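Local coordinates for flagellar brake protein YcgR (PDB 5KEC) that probably acts as a c-di-GMP-responsive transcriptional activator of type 3 fimbriae genes, linking the second messenger to biofilm formation, at residues His121-Tyr135 with Leu165-Glu177. Sequence-based numbering, arbitrary orientation.
Sequences HDFYCRGRHKNGENY and LKNAVLMLAEYGE
Strands 124-128 and 168-171 pair antiparallel in the C-terminal beta-sheet domain, consistent with the beta-barrel of a PilZ domain; their segment axes run 151° apart. Four backbone bonds define the register: Tyr124 and Met171 exchange two, Arg126 and Val169 two more, for example Val169 N to Arg126 O (2.8 Å, 165° at the hydrogen). Between them Cys125 faces Leu170 as a non-hydrogen-bonded pair. Cys125 SG, anti to the backbone N, lies 3.9 Å from Ala168 CB on the buried face.

On the other face Arg126 crosses Met171 at about a right angle, Arg126 CD 3.7 Å from Met171 SD. The guanidinium then meets Glu177 edge-on: Arg126 NH2 is 3.5 Å from Glu177 OE1 in a long, weak salt bridge. Beyond the paired strands, Leu172 CD2 makes a CH-pi contact over one face of the Phe123 ring, 4.0 Å from the centroid; His121 CB lies over the opposite face, both offset toward the rim. The imidazole of His121 lies nearly coplanar with the carboxylate of Glu174, but His121 ND1 to Glu174 OE2 (3.0 Å) is a weak bond, bent to 125°, and the histidine is poorly ordered.

At the far end, where the chain turns a corner at Asn167, direct strand pairing gives way to water-mediated contacts: one water bonds Arg128 O and Tyr135 OH, while a second accepts from Arg128 N and sits by Asn167 O. Tyr135 OH also approaches Ala168 CB (3.2 Å). Here the Leu165 side chain is about 5 Å from that of Cys207, which binds c-di-GMP in a ligand-bound structure of this protein.

Strand 134-142 flanks 124-128, while strand 177-193 pairs with 164-171. Helix 214-234 packs against Leu172 and Tyr175 through Ile223, and its Asp226 hydrogen-bonds Tyr175 OH.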
ATOM      1  N   HIS B 121      -9.697  14.554 -13.775  1.00 68.29           N
ATOM      2  CA  HIS B 121      -9.120  14.150 -15.055  1.00 64.15           C
ATOM      3  C   HIS B 121      -9.854  12.998 -15.753  1.00 57.37           C
ATOM      4  O   HIS B 121     -10.522  12.186 -15.114  1.00 57.11           O
ATOM      5  CB  HIS B 121      -7.638  13.803 -14.884  1.00 65.02           C
ATOM      6  CG  HIS B 121      -6.753  14.999 -14.719  1.00 74.66           C
ATOM      7  ND1 HIS B 121      -6.135  15.619 -15.785  1.00 77.76           N
ATOM      8  CD2 HIS B 121      -6.380  15.690 -13.615  1.00 76.48           C
ATOM      9  CE1 HIS B 121      -5.420  16.640 -15.344  1.00 77.55           C
ATOM     10  NE2 HIS B 121      -5.551  16.703 -14.031  1.00 77.14           N
ATOM     11  N   ASP B 122      -9.713  12.953 -17.075  1.00 39.98           N
ATOM     12  CA  ASP B 122     -10.315  11.919 -17.914  1.00 42.79           C
ATOM     13  C   ASP B 122      -9.391  10.706 -18.008  1.00 33.92           C
ATOM     14  O   ASP B 122      -8.817  10.444 -19.057  1.00 30.13           O
ATOM     15  CB  ASP B 122     -10.542  12.474 -19.323  1.00 50.79           C
ATOM     16  CG  ASP B 122     -12.006  12.502 -19.719  1.00 45.33           C
ATOM     17  OD1 ASP B 122     -12.875  12.280 -18.849  1.00 44.90           O
ATOM     18  OD2 ASP B 122     -12.286  12.762 -20.908  1.00 36.61           O
ATOM     19  N   PHE B 123      -9.240   9.975 -16.910  1.00 25.06           N
ATOM     20  CA  PHE B 123      -8.338   8.832 -16.881  1.00 24.57           C
ATOM     21  C   PHE B 123      -9.142   7.549 -17.002  1.00 26.55           C
ATOM     22  O   PHE B 123     -10.185   7.408 -16.372  1.00 21.35           O
ATOM     23  CB  PHE B 123      -7.532   8.811 -15.579  1.00 29.91           C
ATOM     24  CG  PHE B 123      -6.585   9.976 -15.416  1.00 24.10           C
ATOM     25  CD1 PHE B 123      -6.241  10.777 -16.494  1.00 21.76           C
ATOM     26  CD2 PHE B 123      -6.033  10.259 -14.175  1.00 23.43           C
ATOM     27  CE1 PHE B 123      -5.358  11.838 -16.339  1.00 23.36           C
ATOM     28  CE2 PHE B 123      -5.154  11.319 -14.009  1.00 33.03           C
ATOM     29  CZ  PHE B 123      -4.812  12.110 -15.093  1.00 28.56           C
ATOM     30  N   TYR B 124      -8.652   6.612 -17.810  1.00 19.48           N
ATOM     31  CA  TYR B 124      -9.342   5.340 -18.008  1.00 18.59           C
ATOM     32  C   TYR B 124      -8.331   4.201 -17.961  1.00 23.94           C
ATOM     33  O   TYR B 124      -7.119   4.431 -18.038  1.00 25.26           O
ATOM     34  CB  TYR B 124     -10.084   5.323 -19.354  1.00 27.81           C
ATOM     35  CG  TYR B 124     -11.212   6.326 -19.470  1.00 39.70           C
ATOM     36  CD1 TYR B 124     -12.512   5.983 -19.121  1.00 43.01           C
ATOM     37  CD2 TYR B 124     -10.978   7.621 -19.933  1.00 48.26           C
ATOM     38  CE1 TYR B 124     -13.550   6.900 -19.224  1.00 50.28           C
ATOM     39  CE2 TYR B 124     -12.008   8.545 -20.038  1.00 45.22           C
ATOM     40  CZ  TYR B 124     -13.292   8.179 -19.681  1.00 56.30           C
ATOM     41  OH  TYR B 124     -14.322   9.089 -19.787  1.00 62.35           O
ATOM     42  N   CYS B 125      -8.827   2.979 -17.815  1.00 16.99           N
ATOM     43  CA  CYS B 125      -7.984   1.793 -17.913  1.00 19.80           C
ATOM     44  C   CYS B 125      -8.615   0.814 -18.891  1.00 24.85           C
ATOM     45  O   CYS B 125      -9.772   0.411 -18.721  1.00 24.96           O
ATOM     46  CB  CYS B 125      -7.820   1.124 -16.553  1.00 21.98           C
ATOM     47  SG  CYS B 125      -6.927  -0.445 -16.619  1.00 26.58           S
ATOM     48  N   ARG B 126      -7.862   0.434 -19.918  1.00 20.39           N
ATOM     49  CA  ARG B 126      -8.394  -0.464 -20.929  1.00 27.53           C
ATOM     50  C   ARG B 126      -7.490  -1.676 -21.043  1.00 23.24           C
ATOM     51  O   ARG B 126      -6.358  -1.657 -20.570  1.00 24.15           O
ATOM     52  CB  ARG B 126      -8.495   0.238 -22.288  1.00 30.63           C
ATOM     53  CG  ARG B 126      -7.193   0.226 -23.073  1.00 32.18           C
ATOM     54  CD  ARG B 126      -7.305   1.050 -24.345  1.00 49.84           C
ATOM     55  NE  ARG B 126      -6.011   1.597 -24.745  1.00 56.68           N
ATOM     56  CZ  ARG B 126      -5.239   1.080 -25.692  1.00 59.79           C
ATOM     57  NH1 ARG B 126      -5.630  -0.002 -26.351  1.00 65.41           N
ATOM     58  NH2 ARG B 126      -4.074   1.647 -25.985  1.00 54.85           N
ATOM     59  N   GLY B 127      -7.997  -2.724 -21.680  1.00 19.73           N
ATOM     60  CA  GLY B 127      -7.267  -3.971 -21.800  1.00 21.71           C
ATOM     61  C   GLY B 127      -8.198  -5.098 -22.199  1.00 28.47           C
ATOM     62  O   GLY B 127      -9.363  -4.869 -22.525  1.00 19.21           O
ATOM     63  N   ARG B 128      -7.675  -6.317 -22.196  1.00 27.59           N
ATOM     64  CA  ARG B 128      -8.490  -7.483 -22.497  1.00 20.66           C
ATOM     65  C   ARG B 128      -8.351  -8.488 -21.373  1.00 20.22           C
ATOM     66  O   ARG B 128      -7.260  -8.674 -20.831  1.00 25.48           O
ATOM     67  CB  ARG B 128      -8.063  -8.113 -23.825  1.00 23.83           C
ATOM     68  CG  ARG B 128      -8.298  -7.204 -25.021  1.00 28.38           C
ATOM     69  CD  ARG B 128      -7.936  -7.879 -26.335  1.00 36.16           C
ATOM     70  NE  ARG B 128      -8.331  -7.060 -27.478  1.00 38.38           N
ATOM     71  CZ  ARG B 128      -7.516  -6.225 -28.115  1.00 48.86           C
ATOM     72  NH1 ARG B 128      -6.250  -6.101 -27.727  1.00 45.99           N
ATOM     73  NH2 ARG B 128      -7.964  -5.519 -29.148  1.00 45.36           N
ATOM     74  N   HIS B 129      -9.460  -9.124 -21.010  1.00 19.61           N
ATOM     75  CA  HIS B 129      -9.409 -10.197 -20.030  1.00 22.66           C
ATOM     76  C   HIS B 129      -8.723 -11.412 -20.652  1.00 24.61           C
ATOM     77  O   HIS B 129      -8.341 -11.390 -21.827  1.00 27.39           O
ATOM     78  CB  HIS B 129     -10.816 -10.541 -19.534  1.00 22.70           C
ATOM     79  CG  HIS B 129     -11.413  -9.494 -18.636  1.00 18.71           C
ATOM     80  ND1 HIS B 129     -10.806  -9.082 -17.472  1.00 23.81           N
ATOM     81  CD2 HIS B 129     -12.558  -8.780 -18.737  1.00 24.83           C
ATOM     82  CE1 HIS B 129     -11.551  -8.155 -16.891  1.00 23.49           C
ATOM     83  NE2 HIS B 129     -12.620  -7.954 -17.639  1.00 24.93           N
ATOM     84  N   LYS B 130      -8.554 -12.460 -19.856  1.00 28.28           N
ATOM     85  CA  LYS B 130      -7.848 -13.658 -20.291  1.00 36.74           C
ATOM     86  C   LYS B 130      -8.494 -14.299 -21.517  1.00 44.01           C
ATOM     87  O   LYS B 130      -7.805 -14.909 -22.336  1.00 36.36           O
ATOM     88  CB  LYS B 130      -7.776 -14.677 -19.150  1.00 37.80           C
ATOM     89  CG  LYS B 130      -7.109 -14.159 -17.884  1.00 37.32           C
ATOM     90  CD  LYS B 130      -6.931 -15.280 -16.865  1.00 50.97           C
ATOM     91  CE  LYS B 130      -5.988 -14.871 -15.740  1.00 66.35           C
ATOM     92  NZ  LYS B 130      -5.608 -16.023 -14.868  1.00 69.83           N
ATOM     93  N   ASN B 131      -9.812 -14.168 -21.638  1.00 33.57           N
ATOM     94  CA  ASN B 131     -10.533 -14.760 -22.758  1.00 33.86           C
ATOM     95  C   ASN B 131     -10.613 -13.833 -23.970  1.00 28.11           C
ATOM     96  O   ASN B 131     -11.352 -14.103 -24.918  1.00 32.28           O
ATOM     97  CB  ASN B 131     -11.944 -15.151 -22.332  1.00 36.28           C
ATOM     98  CG  ASN B 131     -12.773 -13.951 -21.931  1.00 35.52           C
ATOM     99  OD1 ASN B 131     -12.287 -12.817 -21.956  1.00 29.06           O
ATOM    100  ND2 ASN B 131     -14.031 -14.185 -21.567  1.00 30.87           N
ATOM    101  N   GLY B 132      -9.874 -12.732 -23.932  1.00 23.18           N
ATOM    102  CA  GLY B 132      -9.827 -11.823 -25.064  1.00 27.65           C
ATOM    103  C   GLY B 132     -10.901 -10.751 -25.059  1.00 27.90           C
ATOM    104  O   GLY B 132     -10.914  -9.872 -25.923  1.00 25.06           O
ATOM    105  N   GLU B 133     -11.805 -10.812 -24.087  1.00 27.28           N
ATOM    106  CA  GLU B 133     -12.868  -9.814 -23.994  1.00 31.22           C
ATOM    107  C   GLU B 133     -12.311  -8.455 -23.576  1.00 25.72           C
ATOM    108  O   GLU B 133     -11.510  -8.367 -22.652  1.00 22.96           O
ATOM    109  CB  GLU B 133     -13.944 -10.266 -23.010  1.00 31.33           C
ATOM    110  CG  GLU B 133     -15.060  -9.260 -22.820  1.00 53.12           C
ATOM    111  CD  GLU B 133     -16.241  -9.848 -22.080  1.00 67.68           C
ATOM    112  OE1 GLU B 133     -16.819 -10.838 -22.575  1.00 67.70           O
ATOM    113  OE2 GLU B 133     -16.587  -9.327 -20.999  1.00 80.27           O
ATOM    114  N   ASN B 134     -12.729  -7.405 -24.278  1.00 20.41           N
ATOM    115  CA  ASN B 134     -12.315  -6.040 -23.960  1.00 20.48           C
ATOM    116  C   ASN B 134     -12.944  -5.552 -22.655  1.00 25.60           C
ATOM    117  O   ASN B 134     -14.119  -5.806 -22.391  1.00 29.02           O
ATOM    118  CB  ASN B 134     -12.713  -5.086 -25.094  1.00 26.32           C
ATOM    119  CG  ASN B 134     -11.874  -5.278 -26.349  1.00 37.30           C
ATOM    120  OD1 ASN B 134     -10.664  -5.478 -26.273  1.00 32.53           O
ATOM    121  ND2 ASN B 134     -12.520  -5.210 -27.512  1.00 37.04           N
ATOM    122  N   TYR B 135     -12.156  -4.868 -21.832  1.00 22.52           N
ATOM    123  CA  TYR B 135     -12.719  -4.149 -20.696  1.00 20.62           C
ATOM    124  C   TYR B 135     -12.284  -2.698 -20.694  1.00 19.88           C
ATOM    125  O   TYR B 135     -11.245  -2.340 -21.250  1.00 16.04           O
ATOM    126  CB  TYR B 135     -12.358  -4.801 -19.359  1.00 21.83           C
ATOM    127  CG  TYR B 135     -10.882  -4.821 -19.045  1.00 24.72           C
ATOM    128  CD1 TYR B 135     -10.197  -3.654 -18.705  1.00 17.09           C
ATOM    129  CD2 TYR B 135     -10.174  -6.012 -19.072  1.00 19.93           C
ATOM    130  CE1 TYR B 135      -8.846  -3.682 -18.417  1.00 19.35           C
ATOM    131  CE2 TYR B 135      -8.830  -6.051 -18.780  1.00 25.48           C
ATOM    132  CZ  TYR B 135      -8.168  -4.890 -18.453  1.00 29.79           C
ATOM    133  OH  TYR B 135      -6.822  -4.945 -18.169  1.00 23.83           O
ATOM    134  N   LEU B 165      -4.846  -8.555 -13.548  1.00 27.65           N
ATOM    135  CA  LEU B 165      -5.146  -7.968 -14.846  1.00 23.29           C
ATOM    136  C   LEU B 165      -3.821  -7.636 -15.513  1.00 32.36           C
ATOM    137  O   LEU B 165      -3.197  -6.617 -15.207  1.00 31.86           O
ATOM    138  CB  LEU B 165      -5.982  -6.698 -14.689  1.00 24.13           C
ATOM    139  CG  LEU B 165      -7.349  -6.835 -14.023  1.00 32.31           C
ATOM    140  CD1 LEU B 165      -8.020  -5.468 -13.876  1.00 27.43           C
ATOM    141  CD2 LEU B 165      -8.228  -7.797 -14.802  1.00 30.55           C
ATOM    142  N   LYS B 166      -3.379  -8.505 -16.412  1.00 36.57           N
ATOM    143  CA  LYS B 166      -2.086  -8.316 -17.050  1.00 24.04           C
ATOM    144  C   LYS B 166      -2.189  -7.441 -18.287  1.00 25.30           C
ATOM    145  O   LYS B 166      -3.167  -7.504 -19.026  1.00 22.21           O
ATOM    146  CB  LYS B 166      -1.460  -9.666 -17.405  1.00 43.87           C
ATOM    147  CG  LYS B 166      -2.348 -10.569 -18.247  1.00 56.13           C
ATOM    148  CD  LYS B 166      -1.731 -11.958 -18.378  1.00 66.11           C
ATOM    149  CE  LYS B 166      -1.381 -12.526 -17.005  1.00 67.07           C
ATOM    150  NZ  LYS B 166      -0.834 -13.912 -17.070  1.00 72.32           N
ATOM    151  N   ASN B 167      -1.162  -6.630 -18.521  1.00 18.68           N
ATOM    152  CA  ASN B 167      -1.118  -5.811 -19.721  1.00 30.03           C
ATOM    153  C   ASN B 167      -2.273  -4.827 -19.758  1.00 21.61           C
ATOM    154  O   ASN B 167      -2.789  -4.517 -20.829  1.00 22.79           O
ATOM    155  CB  ASN B 167      -1.171  -6.683 -20.983  1.00 44.72           C
ATOM    156  CG  ASN B 167      -0.123  -7.783 -20.988  1.00 45.86           C
ATOM    157  OD1 ASN B 167       1.060  -7.530 -20.768  1.00 35.87           O
ATOM    158  ND2 ASN B 167      -0.557  -9.013 -21.237  1.00 46.78           N
ATOM    159  N   ALA B 168      -2.695  -4.351 -18.593  1.00 19.11           N
ATOM    160  CA  ALA B 168      -3.717  -3.312 -18.523  1.00 27.95           C
ATOM    161  C   ALA B 168      -3.061  -1.989 -18.882  1.00 29.28           C
ATOM    162  O   ALA B 168      -1.896  -1.770 -18.565  1.00 38.71           O
ATOM    163  CB  ALA B 168      -4.305  -3.239 -17.128  1.00 26.00           C
ATOM    164  N   VAL B 169      -3.800  -1.105 -19.540  1.00 20.13           N
ATOM    165  CA  VAL B 169      -3.220   0.163 -19.964  1.00 22.76           C
ATOM    166  C   VAL B 169      -3.908   1.348 -19.301  1.00 22.53           C
ATOM    167  O   VAL B 169      -5.121   1.531 -19.437  1.00 25.04           O
ATOM    168  CB  VAL B 169      -3.251   0.337 -21.495  1.00 31.19           C
ATOM    169  CG1 VAL B 169      -2.562   1.640 -21.893  1.00 30.91           C
ATOM    170  CG2 VAL B 169      -2.587  -0.860 -22.181  1.00 30.24           C
ATOM    171  N   LEU B 170      -3.127   2.152 -18.587  1.00 19.79           N
ATOM    172  CA  LEU B 170      -3.639   3.380 -17.993  1.00 14.58           C
ATOM    173  C   LEU B 170      -3.644   4.497 -19.029  1.00 19.59           C
ATOM    174  O   LEU B 170      -2.593   4.961 -19.456  1.00 26.96           O
ATOM    175  CB  LEU B 170      -2.781   3.777 -16.793  1.00 16.47           C
ATOM    176  CG  LEU B 170      -2.512   2.643 -15.805  1.00 20.42           C
ATOM    177  CD1 LEU B 170      -1.622   3.127 -14.679  1.00 19.62           C
ATOM    178  CD2 LEU B 170      -3.824   2.061 -15.268  1.00 23.35           C
ATOM    179  N   MET B 171      -4.831   4.899 -19.461  1.00 17.96           N
ATOM    180  CA  MET B 171      -4.975   6.041 -20.352  1.00 18.03           C
ATOM    181  C   MET B 171      -5.047   7.306 -19.501  1.00 25.97           C
ATOM    182  O   MET B 171      -6.065   7.577 -18.861  1.00 18.91           O
ATOM    183  CB  MET B 171      -6.244   5.895 -21.183  1.00 18.84           C
ATOM    184  CG  MET B 171      -6.283   4.619 -22.024  1.00 27.44           C
ATOM    185  SD  MET B 171      -7.925   4.252 -22.686  1.00 44.20           S
ATOM    186  CE  MET B 171      -8.252   5.699 -23.689  1.00 33.82           C
ATOM    187  N   LEU B 172      -3.968   8.083 -19.487  1.00 27.79           N
ATOM    188  CA  LEU B 172      -3.887   9.215 -18.566  1.00 27.58           C
ATOM    189  C   LEU B 172      -3.868  10.567 -19.274  1.00 25.80           C
ATOM    190  O   LEU B 172      -3.142  11.478 -18.881  1.00 21.67           O
ATOM    191  CB  LEU B 172      -2.675   9.064 -17.643  1.00 24.37           C
ATOM    192  CG  LEU B 172      -2.623   7.730 -16.882  1.00 26.12           C
ATOM    193  CD1 LEU B 172      -1.242   7.470 -16.275  1.00 23.35           C
ATOM    194  CD2 LEU B 172      -3.713   7.679 -15.810  1.00 25.48           C
ATOM    195  N   ALA B 173      -4.684  10.691 -20.313  1.00 28.15           N
ATOM    196  CA  ALA B 173      -4.846  11.962 -21.015  1.00 25.34           C
ATOM    197  C   ALA B 173      -3.497  12.605 -21.324  1.00 35.85           C
ATOM    198  O   ALA B 173      -2.655  12.014 -22.014  1.00 27.02           O
ATOM    199  CB  ALA B 173      -5.722  12.916 -20.196  1.00 24.23           C
ATOM    200  N   GLU B 174      -3.289  13.810 -20.799  1.00 32.22           N
ATOM    201  CA  GLU B 174      -2.099  14.596 -21.130  1.00 39.12           C
ATOM    202  C   GLU B 174      -0.793  13.894 -20.764  1.00 35.91           C
ATOM    203  O   GLU B 174       0.268  14.248 -21.275  1.00 32.18           O
ATOM    204  CB  GLU B 174      -2.140  15.968 -20.444  1.00 48.97           C
ATOM    205  CG  GLU B 174      -3.533  16.508 -20.174  1.00 58.28           C
ATOM    206  CD  GLU B 174      -3.903  16.450 -18.702  1.00 67.90           C
ATOM    207  OE1 GLU B 174      -3.534  17.384 -17.953  1.00 67.50           O
ATOM    208  OE2 GLU B 174      -4.564  15.472 -18.294  1.00 75.49           O
ATOM    209  N   TYR B 175      -0.865  12.910 -19.871  1.00 31.02           N
ATOM    210  CA  TYR B 175       0.343  12.255 -19.374  1.00 29.00           C
ATOM    211  C   TYR B 175       0.738  11.043 -20.195  1.00 24.86           C
ATOM    212  O   TYR B 175       1.763  10.419 -19.926  1.00 35.38           O
ATOM    213  CB  TYR B 175       0.185  11.870 -17.905  1.00 24.37           C
ATOM    214  CG  TYR B 175      -0.075  13.057 -17.007  1.00 28.14           C
ATOM    215  CD1 TYR B 175       0.976  13.750 -16.425  1.00 34.72           C
ATOM    216  CD2 TYR B 175      -1.375  13.491 -16.746  1.00 25.89           C
ATOM    217  CE1 TYR B 175       0.747  14.840 -15.601  1.00 40.37           C
ATOM    218  CE2 TYR B 175      -1.616  14.585 -15.926  1.00 27.36           C
ATOM    219  CZ  TYR B 175      -0.549  15.252 -15.356  1.00 38.70           C
ATOM    220  OH  TYR B 175      -0.771  16.334 -14.536  1.00 41.41           O
ATOM    221  N   GLY B 176      -0.070  10.715 -21.200  1.00 24.22           N
ATOM    222  CA  GLY B 176       0.221   9.588 -22.067  1.00 22.26           C
ATOM    223  C   GLY B 176      -0.394   8.290 -21.574  1.00 29.57           C
ATOM    224  O   GLY B 176      -1.430   8.284 -20.902  1.00 24.16           O
ATOM    225  N   GLU B 177       0.252   7.184 -21.911  1.00 16.88           N
ATOM    226  CA  GLU B 177      -0.251   5.873 -21.541  1.00 19.79           C
ATOM    227  C   GLU B 177       0.803   5.088 -20.790  1.00 22.35           C
ATOM    228  O   GLU B 177       2.004   5.278 -20.987  1.00 21.62           O
ATOM    229  CB  GLU B 177      -0.735   5.109 -22.779  1.00 24.83           C
ATOM    230  CG  GLU B 177      -1.907   5.785 -23.459  1.00 31.92           C
ATOM    231  CD  GLU B 177      -2.543   4.942 -24.541  1.00 50.54           C
ATOM    232  OE1 GLU B 177      -1.815   4.201 -25.232  1.00 62.38           O
ATOM    233  OE2 GLU B 177      -3.778   5.027 -24.700  1.00 56.30           O
TER
HETATM  234  O   HOH W   1      -5.685  -7.378 -18.764  1.00 26.99           O
HETATM  235  O   HOH W   2      -4.881  -6.261 -21.687  1.00 31.90           O